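Local coordinates for protein (S)-2-haloacid dehalogenase 4A (Burkholderia cepacia, PDB 2NO4) that catalyses the hydrolytic dehalogenation of short-chain (S)-2-haloalkanoic acids to (R)-2-hydroxyalkanoic acids, with inversion of configuration, at residues Glu227-Pro230 and Leu231-Asn235; Asn129-Asp132 and Glu133-Gln136. All blocks are in the same frame, centred on the assembly; numbering follows the deposited sequence.

Contact 1: residues Glu227-Pro230 and Leu231-Asn235; sequences ELWP and LLAKN
Trp229 and Ala233 meet in a local i to i+4 contact at the end of the short C-terminal helix 228-232 of the Rossmann-like HAD core. The methyl of Ala233 sits over one face of the indole as a CH-pi contact: CB lies 3.7 Å from the centroid of the six-membered ring of Trp229 and only 5° off its normal. With CG anti to the backbone N (chi1 -172°), the tryptophan lays its benzo ring along the helix, beneath the residue at which the chain leaves helical geometry.

The same two residues are joined through the backbone. Trp229 O accepts from Ala233 N at 2.8 Å and also from Leu232 N at 3.2 Å, which approaches from above the carbonyl plane. A further bond from Leu232 N to Leu228 O is weak. Trp229 O thus takes both an i+3 and an i+4 donor in the last turn, and from Ala233 the chain runs on into the extended tail.

On another side of the helix the leucines touch, Leu228 CD2 standing 4.2 Å from Leu231 CD2 and Leu228 CB 4.3 Å from Leu232 CD1. Leu228 rests on Phe19 of strand 16-19 and on Val202 and Ile204 of strand 200-204, Leu232 touches Cys17, Leu231 reaches His220 of strand 220-222, and Lys116 of helix 110-119 makes a cation-pi contact with Trp229.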
# COMPACT_ATOMS: atom_id res chain seq x y z
N GLU B 227 12.50 -25.73 -3.94
CA GLU B 227 11.89 -26.13 -5.22
C GLU B 227 12.37 -25.38 -6.42
O GLU B 227 12.06 -25.75 -7.55
CB GLU B 227 10.37 -26.05 -5.15
CG GLU B 227 9.77 -26.91 -4.06
CD GLU B 227 9.96 -28.41 -4.30
OE1 GLU B 227 9.74 -29.17 -3.33
OE2 GLU B 227 10.32 -28.84 -5.42
N LEU B 228 13.13 -24.31 -6.19
CA LEU B 228 13.77 -23.59 -7.26
C LEU B 228 14.87 -24.44 -7.86
O LEU B 228 15.25 -24.23 -9.01
CB LEU B 228 14.39 -22.28 -6.74
CG LEU B 228 13.50 -21.13 -6.28
CD1 LEU B 228 14.39 -19.99 -5.70
CD2 LEU B 228 12.62 -20.60 -7.46
N TRP B 229 15.39 -25.39 -7.08
CA TRP B 229 16.50 -26.22 -7.58
C TRP B 229 16.10 -27.09 -8.81
O TRP B 229 16.74 -26.99 -9.84
CB TRP B 229 17.17 -27.03 -6.46
CG TRP B 229 18.45 -27.79 -6.86
CD1 TRP B 229 18.76 -29.09 -6.54
CD2 TRP B 229 19.55 -27.29 -7.65
NE1 TRP B 229 19.99 -29.41 -7.04
CE2 TRP B 229 20.50 -28.34 -7.74
CE3 TRP B 229 19.84 -26.05 -8.28
CZ2 TRP B 229 21.72 -28.21 -8.45
CZ3 TRP B 229 21.05 -25.92 -8.99
CH2 TRP B 229 21.98 -27.00 -9.07
N PRO B 230 15.06 -27.93 -8.69
CA PRO B 230 14.64 -28.64 -9.91
C PRO B 230 14.22 -27.72 -11.05
O PRO B 230 14.33 -28.10 -12.24
CB PRO B 230 13.45 -29.50 -9.44
CG PRO B 230 13.05 -28.96 -8.08
CD PRO B 230 14.29 -28.36 -7.50
N LEU B 231 13.70 -26.54 -10.70
CA LEU B 231 13.28 -25.56 -11.73
C LEU B 231 14.45 -24.97 -12.50
O LEU B 231 14.33 -24.66 -13.68
CB LEU B 231 12.46 -24.44 -11.08
CG LEU B 231 11.77 -23.42 -11.97
CD1 LEU B 231 10.63 -24.11 -12.67
CD2 LEU B 231 11.28 -22.26 -11.11
N LEU B 232 15.59 -24.82 -11.85
CA LEU B 232 16.69 -24.05 -12.45
C LEU B 232 17.99 -24.82 -12.67
O LEU B 232 18.93 -24.27 -13.27
CB LEU B 232 16.97 -22.78 -11.63
CG LEU B 232 15.89 -21.66 -11.63
CD1 LEU B 232 16.05 -20.75 -10.43
CD2 LEU B 232 15.94 -20.83 -12.94
N ALA B 233 18.08 -26.05 -12.16
CA ALA B 233 19.36 -26.79 -12.27
C ALA B 233 19.74 -26.95 -13.75
O ALA B 233 18.88 -27.19 -14.59
CB ALA B 233 19.25 -28.14 -11.60
N LYS B 234 21.02 -26.81 -14.06
CA LYS B 234 21.52 -26.89 -15.44
C LYS B 234 22.16 -28.25 -15.76
O LYS B 234 22.58 -28.98 -14.85
CB LYS B 234 22.49 -25.73 -15.73
CG LYS B 234 21.83 -24.36 -15.72
CD LYS B 234 22.51 -23.35 -16.62
CE LYS B 234 21.51 -22.25 -17.04
NZ LYS B 234 21.98 -21.27 -18.08
N ASN B 235 22.20 -28.61 -17.04
CA ASN B 235 22.93 -29.80 -17.48
C ASN B 235 24.42 -29.72 -17.16
O ASN B 235 25.01 -28.65 -17.29
CB ASN B 235 22.72 -30.04 -18.98
CG ASN B 235 21.27 -30.10 -19.36
OD1 ASN B 235 20.41 -30.39 -18.54
ND2 ASN B 235 20.99 -29.81 -20.62

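Contact 2: residues Asn129-Asp132 and Glu133-Gln136; sequences NGND and EMLQ. With SO4 (sulfate ion), chain I; SO4 (sulfate ion), chain H.
Backbone hydrogen bonds join Asn131 to Leu135 and Asp132 to Gln136, forming the first turn of helix 132-141. Leu135 N donates to Asn131 O at 3.1 Å and Gln136 N to Asp132 O at 2.8 Å. Asn131 occupies the N-cap position, but its side chain makes no capping bond.

Instead, the two ends of that amide serve different partners. With CG between the backbone N and the carbonyl carbon (chi1 56°), OD1 comes to 3.3 Å from Met134 SD, the two side chains crossing at about a right angle. OD1 also accepts from Trp71 N of helix 70-84, which helps fix the amide's rotation. ND2 points to a sulfate, probably from the crystallisation liquor, and donates to its O4 at 2.8 Å. Glu133 N donates to the same oxygen, also at 2.8 Å, so a side chain and a helix N-terminal amide grip one atom; the helix dipole would probably favour an anion here.

The segment follows strand 123-128 of the parallel Rossmann-like sheet, where the HAD fold places the second of its conserved active-site loops, with Ser128 and Asn129 binding the (S)-2-haloacid. Asn129 N donates to O3 of a second sulfate at 2.8 Å, an anion also hydrogen-bonded by Ser128, Lys161 and the backbone amides of Ala21 and Tyr22, while Asn129 OD1 accepts from Lys161 N.

Among the van der Waals contacts, Met134 CG lies 3.5 Å from Asn131 O, and Leu135 CB stands at the same 3.5 Å from that Asn131 O. Met134 leans on Tyr22 and Phe70, while Leu135 packs against Ile126 and Ser128 of the preceding strand.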
# COMPACT_ATOMS: atom_id res chain seq x y z
N ASN B 129 14.10 -3.27 -1.80
CA ASN B 129 13.82 -1.93 -1.25
C ASN B 129 14.74 -1.51 -0.11
O ASN B 129 14.87 -0.32 0.16
CB ASN B 129 12.38 -1.84 -0.70
CG ASN B 129 11.32 -1.92 -1.79
OD1 ASN B 129 11.51 -1.41 -2.90
ND2 ASN B 129 10.17 -2.53 -1.45
N GLY B 130 15.32 -2.48 0.60
CA GLY B 130 16.09 -2.21 1.81
C GLY B 130 17.38 -1.47 1.40
O GLY B 130 17.98 -1.78 0.37
N ASN B 131 17.74 -0.46 2.18
CA ASN B 131 19.01 0.26 2.01
C ASN B 131 20.18 -0.62 2.48
O ASN B 131 19.96 -1.58 3.27
CB ASN B 131 18.98 1.60 2.77
CG ASN B 131 18.64 1.45 4.26
OD1 ASN B 131 17.48 1.20 4.62
ND2 ASN B 131 19.64 1.65 5.14
N ASP B 132 21.39 -0.33 2.03
CA ASP B 132 22.51 -1.23 2.27
C ASP B 132 22.73 -1.55 3.74
O ASP B 132 22.94 -2.70 4.12
CB ASP B 132 23.79 -0.73 1.61
CG ASP B 132 24.82 -1.82 1.48
OD1 ASP B 132 25.84 -1.74 2.19
OD2 ASP B 132 24.60 -2.77 0.69
N GLU B 133 22.70 -0.54 4.59
CA GLU B 133 23.01 -0.77 5.99
C GLU B 133 22.13 -1.82 6.68
O GLU B 133 22.65 -2.75 7.33
CB GLU B 133 23.00 0.52 6.82
CG GLU B 133 23.56 0.23 8.22
CD GLU B 133 23.45 1.38 9.16
OE1 GLU B 133 23.38 1.13 10.40
OE2 GLU B 133 23.44 2.55 8.67
N MET B 134 20.80 -1.68 6.58
CA MET B 134 19.90 -2.67 7.18
C MET B 134 20.02 -4.06 6.49
O MET B 134 20.02 -5.09 7.16
CB MET B 134 18.44 -2.15 7.20
CG MET B 134 17.72 -2.16 5.86
SD MET B 134 16.08 -1.44 5.99
CE MET B 134 15.18 -2.86 6.74
N LEU B 135 20.15 -4.07 5.17
CA LEU B 135 20.13 -5.31 4.42
C LEU B 135 21.43 -6.10 4.64
O LEU B 135 21.40 -7.32 4.83
CB LEU B 135 19.97 -5.03 2.94
CG LEU B 135 19.05 -5.93 2.10
CD1 LEU B 135 19.46 -5.73 0.66
CD2 LEU B 135 19.04 -7.42 2.45
N GLN B 136 22.57 -5.40 4.59
CA GLN B 136 23.88 -6.02 4.84
C GLN B 136 23.98 -6.67 6.22
O GLN B 136 24.47 -7.81 6.34
CB GLN B 136 25.02 -5.01 4.59
CG GLN B 136 25.45 -4.95 3.13
CD GLN B 136 25.87 -6.33 2.58
OE1 GLN B 136 25.25 -6.87 1.65
NE2 GLN B 136 26.90 -6.92 3.19
S SO4 I . 23.18 3.16 3.70
O1 SO4 I . 24.41 2.90 4.46
O2 SO4 I . 22.69 4.51 4.07
O3 SO4 I . 23.51 3.11 2.26
O4 SO4 I . 22.19 2.13 4.07
S SO4 H . 12.28 -6.08 -0.53
O1 SO4 H . 13.41 -6.95 -0.28
O2 SO4 H . 12.14 -5.08 0.52
O3 SO4 H . 12.34 -5.48 -1.84
O4 SO4 H . 11.12 -6.97 -0.46

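Contacts 1 and 2 are separate local arrangements of one Rossmann-like core: their centres lie 28 Å apart and their nearest atoms about 16 Å. Contact 2 follows strand 123-128 and borders the substrate pocket directly, contributing Asn129, with the side chain of Met134 about 3 Å from that of Tyr22. Contact 1 comes later in the chain, near the C-terminal end of the modelled residues, and its centre is 21 Å from the chain centre, compared with 11 Å for contact 2. Its tie to the catalytic centre is Leu228, whose side chain lies about 7 Å from that of Thr24 and about 10 Å from that of the nucleophile Asp20.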